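Dipeptide transport protein DPPA (Bacillus subtilis, PDB 1HI9) removes N-terminal residues from peptides containing D-amino acids, as a zinc-dependent aminopeptidase whose decamer encloses its active sites in a central chamber. Local coordinates at residues 1-10 against 50-60; 138-149 against 202-213. All coordinates share one frame; numbering follows the deposited sequence.

Contact 1: residues 1-10 against 50-60; sequences MKLYMSVDME and GCTEVLVNDSH. With ZN (zinc ion), chain G; ZN (zinc ion), chain F.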
loop_
_atom_site.group_PDB
_atom_site.type_symbol
_atom_site.label_atom_id
_atom_site.label_comp_id
_atom_site.label_asym_id
_atom_site.label_seq_id
_atom_site.Cartn_x
_atom_site.Cartn_y
_atom_site.Cartn_z
ATOM N N MET A 1 -11.286 -6.987 52.576
ATOM C CA MET A 1 -10.403 -5.815 52.303
ATOM C C MET A 1 -10.277 -5.604 50.796
ATOM O O MET A 1 -10.122 -6.560 50.040
ATOM C CB MET A 1 -9.022 -6.044 52.939
ATOM C CG MET A 1 -8.294 -7.299 52.471
ATOM S SD MET A 1 -6.830 -7.733 53.471
ATOM C CE MET A 1 -5.574 -6.674 52.745
ATOM N N LYS A 2 -10.367 -4.348 50.368
ATOM C CA LYS A 2 -10.264 -4.009 48.951
ATOM C C LYS A 2 -8.822 -3.752 48.526
ATOM O O LYS A 2 -8.096 -2.991 49.166
ATOM C CB LYS A 2 -11.108 -2.771 48.633
ATOM C CG LYS A 2 -12.597 -2.980 48.807
ATOM C CD LYS A 2 -13.374 -1.678 48.683
ATOM C CE LYS A 2 -13.358 -1.116 47.274
ATOM N NZ LYS A 2 -14.192 0.113 47.207
ATOM N N LEU A 3 -8.415 -4.396 47.439
ATOM C CA LEU A 3 -7.073 -4.232 46.917
ATOM C C LEU A 3 -7.136 -3.629 45.508
ATOM O O LEU A 3 -7.931 -4.056 44.669
ATOM C CB LEU A 3 -6.362 -5.588 46.906
ATOM C CG LEU A 3 -4.880 -5.704 46.521
ATOM C CD1 LEU A 3 -4.762 -5.789 45.029
ATOM C CD2 LEU A 3 -4.085 -4.531 47.069
ATOM N N TYR A 4 -6.312 -2.612 45.270
ATOM C CA TYR A 4 -6.256 -1.942 43.975
ATOM C C TYR A 4 -5.051 -2.411 43.177
ATOM O O TYR A 4 -3.937 -2.478 43.702
ATOM C CB TYR A 4 -6.141 -0.434 44.146
ATOM C CG TYR A 4 -6.132 0.315 42.827
ATOM C CD1 TYR A 4 -7.328 0.586 42.149
ATOM C CD2 TYR A 4 -4.933 0.738 42.247
ATOM C CE1 TYR A 4 -7.331 1.264 40.927
ATOM C CE2 TYR A 4 -4.924 1.413 41.024
ATOM C CZ TYR A 4 -6.124 1.676 40.373
ATOM O OH TYR A 4 -6.126 2.378 39.187
ATOM N N MET A 5 -5.269 -2.702 41.898
ATOM C CA MET A 5 -4.190 -3.158 41.027
ATOM C C MET A 5 -4.033 -2.315 39.768
ATOM O O MET A 5 -4.992 -2.062 39.046
ATOM C CB MET A 5 -4.407 -4.615 40.617
ATOM C CG MET A 5 -3.830 -5.631 41.577
ATOM S SD MET A 5 -4.035 -7.333 41.000
ATOM C CE MET A 5 -2.972 -7.360 39.583
ATOM N N SER A 6 -2.808 -1.873 39.521
ATOM C CA SER A 6 -2.494 -1.098 38.333
ATOM C C SER A 6 -1.555 -1.994 37.553
ATOM O O SER A 6 -0.477 -2.339 38.041
ATOM C CB SER A 6 -1.788 0.203 38.694
ATOM O OG SER A 6 -1.386 0.893 37.523
ATOM N N VAL A 7 -1.962 -2.383 36.347
ATOM C CA VAL A 7 -1.131 -3.264 35.540
ATOM C C VAL A 7 -0.605 -2.634 34.254
ATOM O O VAL A 7 -1.377 -2.266 33.368
ATOM C CB VAL A 7 -1.891 -4.556 35.153
ATOM C CG1 VAL A 7 -0.914 -5.575 34.578
ATOM C CG2 VAL A 7 -2.610 -5.126 36.366
ATOM N N ASP A 8 0.720 -2.525 34.165
ATOM C CA ASP A 8 1.386 -1.989 32.986
ATOM C C ASP A 8 1.904 -3.202 32.207
ATOM O O ASP A 8 1.726 -4.342 32.645
ATOM C CB ASP A 8 2.555 -1.089 33.401
ATOM C CG ASP A 8 2.810 0.030 32.414
ATOM O OD1 ASP A 8 2.198 0.030 31.329
ATOM O OD2 ASP A 8 3.630 0.915 32.721
ATOM N N MET A 9 2.553 -2.970 31.069
ATOM C CA MET A 9 3.051 -4.086 30.253
ATOM C C MET A 9 4.556 -4.281 30.129
ATOM O O MET A 9 5.026 -5.414 30.131
ATOM C CB MET A 9 2.503 -3.980 28.832
ATOM C CG MET A 9 1.431 -4.985 28.504
ATOM S SD MET A 9 1.061 -4.990 26.768
ATOM C CE MET A 9 1.315 -6.685 26.373
ATOM N N GLU A 10 5.304 -3.190 29.984
ATOM C CA GLU A 10 6.747 -3.285 29.794
ATOM C C GLU A 10 7.470 -4.126 30.833
ATOM O O GLU A 10 8.472 -4.773 30.530
ATOM C CB GLU A 10 7.377 -1.895 29.742
ATOM C CG GLU A 10 7.014 -1.085 28.507
ATOM C CD GLU A 10 5.657 -0.414 28.614
ATOM O OE1 GLU A 10 4.980 -0.603 29.643
ATOM O OE2 GLU A 10 5.272 0.310 27.670
ATOM N N GLY A 50 -7.330 -13.307 51.794
ATOM C CA GLY A 50 -8.340 -12.573 52.532
ATOM C C GLY A 50 -9.071 -11.463 51.805
ATOM O O GLY A 50 -10.207 -11.143 52.157
ATOM N N CYS A 51 -8.439 -10.865 50.800
ATOM C CA CYS A 51 -9.081 -9.782 50.059
ATOM C C CYS A 51 -10.467 -10.180 49.558
ATOM O O CYS A 51 -10.671 -11.278 49.036
ATOM C CB CYS A 51 -8.199 -9.342 48.881
ATOM S SG CYS A 51 -6.629 -8.577 49.386
ATOM N N THR A 52 -11.421 -9.272 49.731
ATOM C CA THR A 52 -12.800 -9.501 49.312
ATOM C C THR A 52 -13.104 -8.844 47.971
ATOM O O THR A 52 -14.080 -9.194 47.305
ATOM C CB THR A 52 -13.781 -8.941 50.351
ATOM O OG1 THR A 52 -13.480 -7.558 50.592
ATOM C CG2 THR A 52 -13.677 -9.728 51.656
ATOM N N GLU A 53 -12.263 -7.885 47.590
ATOM C CA GLU A 53 -12.417 -7.157 46.331
ATOM C C GLU A 53 -11.066 -6.831 45.709
ATOM O O GLU A 53 -10.122 -6.451 46.406
ATOM C CB GLU A 53 -13.187 -5.853 46.562
ATOM C CG GLU A 53 -14.581 -5.833 45.963
ATOM C CD GLU A 53 -15.272 -4.474 46.103
ATOM O OE1 GLU A 53 -15.576 -4.058 47.242
ATOM O OE2 GLU A 53 -15.511 -3.815 45.069
ATOM N N VAL A 54 -10.975 -6.987 44.395
ATOM C CA VAL A 54 -9.747 -6.685 43.672
ATOM C C VAL A 54 -10.100 -5.930 42.398
ATOM O O VAL A 54 -10.665 -6.501 41.467
ATOM C CB VAL A 54 -8.978 -7.957 43.289
ATOM C CG1 VAL A 54 -7.680 -7.581 42.597
ATOM C CG2 VAL A 54 -8.697 -8.788 44.524
ATOM N N LEU A 55 -9.779 -4.637 42.381
ATOM C CA LEU A 55 -10.042 -3.782 41.232
ATOM C C LEU A 55 -8.787 -3.775 40.371
ATOM O O LEU A 55 -7.710 -3.391 40.841
ATOM C CB LEU A 55 -10.345 -2.350 41.685
ATOM C CG LEU A 55 -11.420 -1.577 40.924
ATOM C CD1 LEU A 55 -11.207 -0.095 41.138
ATOM C CD2 LEU A 55 -11.364 -1.907 39.449
ATOM N N VAL A 56 -8.931 -4.189 39.116
ATOM C CA VAL A 56 -7.805 -4.249 38.191
ATOM C C VAL A 56 -7.933 -3.197 37.097
ATOM O O VAL A 56 -8.860 -3.235 36.287
ATOM C CB VAL A 56 -7.695 -5.648 37.539
ATOM C CG1 VAL A 56 -6.412 -5.746 36.712
ATOM C CG2 VAL A 56 -7.722 -6.721 38.622
ATOM N N ASN A 57 -6.987 -2.260 37.084
ATOM C CA ASN A 57 -6.965 -1.169 36.114
ATOM C C ASN A 57 -5.860 -1.379 35.075
ATOM O O ASN A 57 -4.669 -1.379 35.405
ATOM C CB ASN A 57 -6.734 0.165 36.832
ATOM C CG ASN A 57 -6.815 1.360 35.897
ATOM O OD1 ASN A 57 -6.108 2.354 36.072
ATOM N ND2 ASN A 57 -7.681 1.274 34.909
ATOM N N ASP A 58 -6.259 -1.563 33.821
ATOM C CA ASP A 58 -5.309 -1.749 32.731
ATOM C C ASP A 58 -4.639 -0.393 32.597
ATOM O O ASP A 58 -5.306 0.598 32.283
ATOM C CB ASP A 58 -6.056 -2.095 31.439
ATOM C CG ASP A 58 -5.137 -2.590 30.343
ATOM O OD1 ASP A 58 -4.044 -2.002 30.174
ATOM O OD2 ASP A 58 -5.515 -3.554 29.638
ATOM N N SER A 59 -3.327 -0.344 32.824
ATOM C CA SER A 59 -2.601 0.930 32.774
ATOM C C SER A 59 -1.593 1.095 31.651
ATOM O O SER A 59 -0.675 1.897 31.768
ATOM C CB SER A 59 -1.885 1.157 34.106
ATOM O OG SER A 59 -2.791 1.039 35.180
ATOM N N HIS A 60 -1.776 0.374 30.555
ATOM C CA HIS A 60 -0.827 0.457 29.459
ATOM C C HIS A 60 -1.408 0.972 28.142
ATOM O O HIS A 60 -2.437 0.483 27.678
ATOM C CB HIS A 60 -0.218 -0.929 29.246
ATOM C CG HIS A 60 0.630 -1.040 28.018
ATOM N ND1 HIS A 60 1.823 -0.366 27.876
ATOM C CD2 HIS A 60 0.458 -1.743 26.872
ATOM C CE1 HIS A 60 2.351 -0.649 26.699
ATOM N NE2 HIS A 60 1.543 -1.483 26.071
HETATM ZN ZN ZN G . 3.261 0.907 29.506
HETATM ZN ZN ZN F . 4.568 2.492 31.886
HETATM O O HOH W 1 3.702 3.328 30.165
#

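Contact 2: residues 138-149 against 202-213; sequences AYVAGYYDVPVL and LQNKDKVKPLTP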
loop_
_atom_site.group_PDB
_atom_site.type_symbol
_atom_site.label_atom_id
_atom_site.label_comp_id
_atom_site.label_asym_id
_atom_site.label_seq_id
_atom_site.Cartn_x
_atom_site.Cartn_y
_atom_site.Cartn_z
ATOM N N ALA A 138 2.306 6.413 42.979
ATOM C CA ALA A 138 2.424 6.182 44.408
ATOM C C ALA A 138 1.937 7.424 45.143
ATOM O O ALA A 138 1.226 7.328 46.146
ATOM C CB ALA A 138 3.873 5.867 44.780
ATOM N N TYR A 139 2.303 8.596 44.626
ATOM C CA TYR A 139 1.886 9.852 45.237
ATOM C C TYR A 139 0.371 10.020 45.188
ATOM O O TYR A 139 -0.227 10.536 46.136
ATOM C CB TYR A 139 2.561 11.039 44.550
ATOM C CG TYR A 139 3.909 11.400 45.128
ATOM C CD1 TYR A 139 4.979 11.717 44.297
ATOM C CD2 TYR A 139 4.114 11.431 46.507
ATOM C CE1 TYR A 139 6.223 12.051 44.817
ATOM C CE2 TYR A 139 5.357 11.768 47.043
ATOM C CZ TYR A 139 6.409 12.076 46.188
ATOM O OH TYR A 139 7.645 12.416 46.700
ATOM N N VAL A 140 -0.258 9.603 44.088
ATOM C CA VAL A 140 -1.710 9.723 43.997
ATOM C C VAL A 140 -2.323 8.749 44.997
ATOM O O VAL A 140 -3.347 9.034 45.595
ATOM C CB VAL A 140 -2.234 9.410 42.577
ATOM C CG1 VAL A 140 -3.760 9.400 42.584
ATOM C CG2 VAL A 140 -1.718 10.450 41.594
ATOM N N ALA A 141 -1.686 7.601 45.176
ATOM C CA ALA A 141 -2.171 6.622 46.130
ATOM C C ALA A 141 -2.062 7.252 47.520
ATOM O O ALA A 141 -2.945 7.082 48.365
ATOM C CB ALA A 141 -1.327 5.354 46.059
ATOM N N GLY A 142 -0.975 7.991 47.740
ATOM C CA GLY A 142 -0.752 8.644 49.015
ATOM C C GLY A 142 -1.827 9.663 49.342
ATOM O O GLY A 142 -2.234 9.802 50.493
ATOM N N TYR A 143 -2.286 10.379 48.322
ATOM C CA TYR A 143 -3.327 11.379 48.496
ATOM C C TYR A 143 -4.549 10.756 49.154
ATOM O O TYR A 143 -5.252 11.416 49.906
ATOM C CB TYR A 143 -3.735 11.957 47.146
ATOM C CG TYR A 143 -4.805 13.016 47.247
ATOM C CD1 TYR A 143 -4.479 14.334 47.546
ATOM C CD2 TYR A 143 -6.156 12.683 47.075
ATOM C CE1 TYR A 143 -5.474 15.307 47.676
ATOM C CE2 TYR A 143 -7.162 13.644 47.205
ATOM C CZ TYR A 143 -6.810 14.960 47.505
ATOM O OH TYR A 143 -7.792 15.925 47.621
ATOM N N TYR A 144 -4.805 9.485 48.856
ATOM C CA TYR A 144 -5.950 8.788 49.429
ATOM C C TYR A 144 -5.549 7.963 50.640
ATOM O O TYR A 144 -6.335 7.160 51.132
ATOM C CB TYR A 144 -6.604 7.874 48.388
ATOM C CG TYR A 144 -7.259 8.616 47.236
ATOM C CD1 TYR A 144 -6.607 8.756 46.003
ATOM C CD2 TYR A 144 -8.532 9.175 47.376
ATOM C CE1 TYR A 144 -7.207 9.432 44.941
ATOM C CE2 TYR A 144 -9.140 9.854 46.320
ATOM C CZ TYR A 144 -8.471 9.975 45.107
ATOM O OH TYR A 144 -9.075 10.637 44.069
ATOM N N ASP A 145 -4.326 8.173 51.118
ATOM C CA ASP A 145 -3.810 7.445 52.270
ATOM C C ASP A 145 -3.761 5.952 52.037
ATOM O O ASP A 145 -3.949 5.162 52.963
ATOM C CB ASP A 145 -4.641 7.742 53.514
ATOM C CG ASP A 145 -4.207 9.009 54.192
ATOM O OD1 ASP A 145 -3.068 9.026 54.717
ATOM O OD2 ASP A 145 -4.993 9.988 54.191
ATOM N N VAL A 146 -3.513 5.569 50.793
ATOM C CA VAL A 146 -3.422 4.164 50.454
ATOM C C VAL A 146 -1.968 3.852 50.189
ATOM O O VAL A 146 -1.305 4.534 49.418
ATOM C CB VAL A 146 -4.252 3.826 49.216
ATOM C CG1 VAL A 146 -4.069 2.366 48.866
ATOM C CG2 VAL A 146 -5.717 4.137 49.480
ATOM N N PRO A 147 -1.442 2.828 50.859
ATOM C CA PRO A 147 -0.043 2.426 50.690
ATOM C C PRO A 147 0.182 1.461 49.525
ATOM O O PRO A 147 -0.673 0.633 49.209
ATOM C CB PRO A 147 0.282 1.784 52.030
ATOM C CG PRO A 147 -1.025 1.098 52.372
ATOM C CD PRO A 147 -2.055 2.148 52.018
ATOM N N VAL A 148 1.343 1.585 48.890
ATOM C CA VAL A 148 1.707 0.723 47.785
ATOM C C VAL A 148 2.381 -0.484 48.429
ATOM O O VAL A 148 3.560 -0.444 48.785
ATOM C CB VAL A 148 2.690 1.427 46.829
ATOM C CG1 VAL A 148 3.133 0.477 45.739
ATOM C CG2 VAL A 148 2.028 2.663 46.228
ATOM N N LEU A 149 1.619 -1.558 48.587
ATOM C CA LEU A 149 2.115 -2.762 49.234
ATOM C C LEU A 149 3.140 -3.548 48.440
ATOM O O LEU A 149 4.090 -4.092 49.003
ATOM C CB LEU A 149 0.939 -3.674 49.580
ATOM C CG LEU A 149 -0.162 -3.016 50.411
ATOM C CD1 LEU A 149 -1.234 -4.052 50.763
ATOM C CD2 LEU A 149 0.436 -2.425 51.682
ATOM N N LEU A 202 0.728 -8.677 51.397
ATOM C CA LEU A 202 -0.553 -8.483 52.061
ATOM C C LEU A 202 -0.493 -8.690 53.574
ATOM O O LEU A 202 -1.202 -8.018 54.327
ATOM C CB LEU A 202 -1.611 -9.404 51.443
ATOM C CG LEU A 202 -2.172 -8.946 50.093
ATOM C CD1 LEU A 202 -2.972 -10.050 49.456
ATOM C CD2 LEU A 202 -3.020 -7.714 50.297
ATOM N N GLN A 203 0.356 -9.605 54.028
ATOM C CA GLN A 203 0.464 -9.861 55.458
ATOM C C GLN A 203 1.454 -8.929 56.144
ATOM O O GLN A 203 1.412 -8.758 57.360
ATOM C CB GLN A 203 0.877 -11.308 55.716
ATOM C CG GLN A 203 2.214 -11.664 55.126
ATOM C CD GLN A 203 2.685 -13.040 55.543
ATOM O OE1 GLN A 203 2.967 -13.279 56.721
ATOM N NE2 GLN A 203 2.771 -13.962 54.578
ATOM N N ASN A 204 2.339 -8.320 55.365
ATOM C CA ASN A 204 3.337 -7.413 55.917
ATOM C C ASN A 204 2.917 -5.966 55.667
ATOM O O ASN A 204 3.695 -5.034 55.878
ATOM C CB ASN A 204 4.690 -7.702 55.261
ATOM C CG ASN A 204 5.858 -7.117 56.031
ATOM O OD1 ASN A 204 6.569 -6.236 55.538
ATOM N ND2 ASN A 204 6.069 -7.610 57.249
ATOM N N LYS A 205 1.669 -5.789 55.240
ATOM C CA LYS A 205 1.125 -4.470 54.917
ATOM C C LYS A 205 1.275 -3.386 55.974
ATOM O O LYS A 205 1.438 -2.207 55.647
ATOM C CB LYS A 205 -0.353 -4.589 54.536
ATOM C CG LYS A 205 -1.244 -5.246 55.578
ATOM C CD LYS A 205 -2.709 -5.164 55.149
ATOM C CE LYS A 205 -3.624 -5.896 56.118
ATOM N NZ LYS A 205 -3.379 -7.369 56.112
ATOM N N ASP A 206 1.207 -3.775 57.240
ATOM C CA ASP A 206 1.326 -2.806 58.322
ATOM C C ASP A 206 2.658 -2.053 58.327
ATOM O O ASP A 206 2.739 -0.937 58.839
ATOM C CB ASP A 206 1.111 -3.504 59.670
ATOM C CG ASP A 206 -0.339 -3.919 59.890
ATOM O OD1 ASP A 206 -0.850 -4.763 59.119
ATOM O OD2 ASP A 206 -0.971 -3.395 60.834
ATOM N N LYS A 207 3.694 -2.655 57.750
ATOM C CA LYS A 207 5.004 -2.017 57.721
ATOM C C LYS A 207 5.186 -1.003 56.595
ATOM O O LYS A 207 6.229 -0.349 56.495
ATOM C CB LYS A 207 6.105 -3.080 57.645
ATOM C CG LYS A 207 6.204 -3.928 58.906
ATOM C CD LYS A 207 7.375 -4.894 58.861
ATOM C CE LYS A 207 7.482 -5.687 60.164
ATOM N NZ LYS A 207 8.605 -6.667 60.126
ATOM N N VAL A 208 4.165 -0.859 55.757
ATOM C CA VAL A 208 4.237 0.078 54.643
ATOM C C VAL A 208 3.305 1.264 54.822
ATOM O O VAL A 208 2.123 1.099 55.123
ATOM C CB VAL A 208 3.895 -0.606 53.316
ATOM C CG1 VAL A 208 4.055 0.384 52.171
ATOM C CG2 VAL A 208 4.793 -1.813 53.114
ATOM N N LYS A 209 3.843 2.462 54.625
ATOM C CA LYS A 209 3.052 3.674 54.774
ATOM C C LYS A 209 2.799 4.374 53.451
ATOM O O LYS A 209 3.592 4.269 52.518
ATOM C CB LYS A 209 3.737 4.649 55.738
ATOM C CG LYS A 209 3.614 4.284 57.209
ATOM C CD LYS A 209 4.083 5.437 58.075
ATOM C CE LYS A 209 3.788 5.194 59.552
ATOM N NZ LYS A 209 4.087 6.399 60.410
ATOM N N PRO A 210 1.678 5.099 53.356
ATOM C CA PRO A 210 1.313 5.826 52.140
ATOM C C PRO A 210 2.360 6.879 51.809
ATOM O O PRO A 210 2.916 7.509 52.704
ATOM C CB PRO A 210 -0.035 6.453 52.504
ATOM C CG PRO A 210 -0.612 5.472 53.478
ATOM C CD PRO A 210 0.588 5.158 54.344
ATOM N N LEU A 211 2.635 7.054 50.520
ATOM C CA LEU A 211 3.608 8.038 50.082
ATOM C C LEU A 211 2.900 9.390 50.037
ATOM O O LEU A 211 2.462 9.843 48.976
ATOM C CB LEU A 211 4.129 7.683 48.690
ATOM C CG LEU A 211 5.614 7.927 48.410
ATOM C CD1 LEU A 211 5.824 7.985 46.904
ATOM C CD2 LEU A 211 6.077 9.214 49.046
ATOM N N THR A 212 2.783 10.029 51.194
ATOM C CA THR A 212 2.103 11.309 51.288
ATOM C C THR A 212 2.744 12.383 50.418
ATOM O O THR A 212 3.949 12.647 50.515
ATOM C CB THR A 212 2.062 11.795 52.748
ATOM O OG1 THR A 212 1.480 10.773 53.565
ATOM C CG2 THR A 212 1.233 13.074 52.866
ATOM N N PRO A 213 1.945 13.009 49.539
ATOM C CA PRO A 213 2.448 14.056 48.653
ATOM C C PRO A 213 2.282 15.429 49.283
ATOM O O PRO A 213 1.486 15.608 50.199
ATOM C CB PRO A 213 1.569 13.893 47.425
ATOM C CG PRO A 213 0.237 13.600 48.057
ATOM C CD PRO A 213 0.595 12.584 49.123
HETATM O O HOH W 2 2.823 3.864 49.410
#

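Contact 1: residues 1-10 against 50-60
Two parallel strands joined through helix 28-48, a beta-alpha-beta unit, carry three ligands of the dinuclear zinc site where D8, E10 and H60 meet at their C-terminal ends. Strands 2-7 and 53-58 pair in register from K2-E53 to V7-D58, held by alternating backbone bonds such as V7 N to N57 O (3.0 Å) and N57 N to M5 O. At the other end T52 receives the chain terminus, M1 N bonding its OG1. Y4 and L55 share one face, the L55 CD1 methyl lying at the edge of the Y4 ring. On the opposite face V7 CG2 meets V56 CG1, and V7 and V56 pack on M35 and I43 of helix 28-48; M5 packs on L99 and L101. S6 turns its OG beside its own carbonyl carbon (chi1 175°), where it meets S59 OG at 2.7 Å; Y103 and M87 also bond S6 OG. D8 bridges the metals, OD1 on one zinc at 2.3 Å and OD2 on the other at 2.0 Å; H104, E133 and a water shared with the first zinc complete the second site. E10 binds the first zinc mainly through OE1. The H60 ring is fixed on three sides: ND1 holds that zinc in the ring plane at 2.5 Å, NE2 bonds to V21 O, and M9 CB sits over one face, 3.6 Å from the H60 ring centroid.

Contact 2: residues 138-149 against 202-213
Residues 138-149 run from the end of a helix through a turn into a strand, while 202-213 leave another helix, make a 3-10 turn at 205-207 and then run alongside as an irregular chain; no direct hydrogen bond joins them. A Schellman motif with D145 at positive phi ends the first helix. G142 lets the chains close up: its CA lies 3.4 Å from L211 O, a nearly straight CA-H...O contact, with L211 at the centre of an inverse gamma turn. Water 2 links the backbones, accepting from V148 N and donating to K209 O. L211 CD1 lies over one face of the Y139 ring, near its margin, and 3.6 Å from A138 CB, while L211 CD2 comes 3.3 Å from Y139 CE2. P213 CB approaches Y139 CD2 at 3.7 Å. P210 runs alongside P147, its CG 3.9 Å from P147 CD. Farther on, L149 CD2 rests on K205 CB (3.7 Å), while K205 NZ turns back to bond L202 O. The 204-213 connection thus crosses the end of helix 133-143 and the start of strand 148-152, whose L149 pairs with A98 and T169; helix 254-268 also packs on helix 133-143, against Y139, V140 and Y143.

In the fold
From the N terminus, strand 2-7 leads through helix 28-48 to strand 53-58, and contact 1 closes that loop of 39 residues. The chain then adds strands 76-80 and 97-103, the latter pairing with 2-7 on its other side, before reaching helix 133-143 and strand 148-152. Contact 2 closes a second loop, of 52 residues, when the chain leaving helix 187-203 returns to that helix-strand connection. The loops follow in series, neither crossing nor enclosing the other. Both contacts reach the same mixed sheet, and they touch: L202 CD2 lies 3.7 Å from M1 CE and 3.8 Å from C51 SG. The zinc site lies at the opposite end of contact 1.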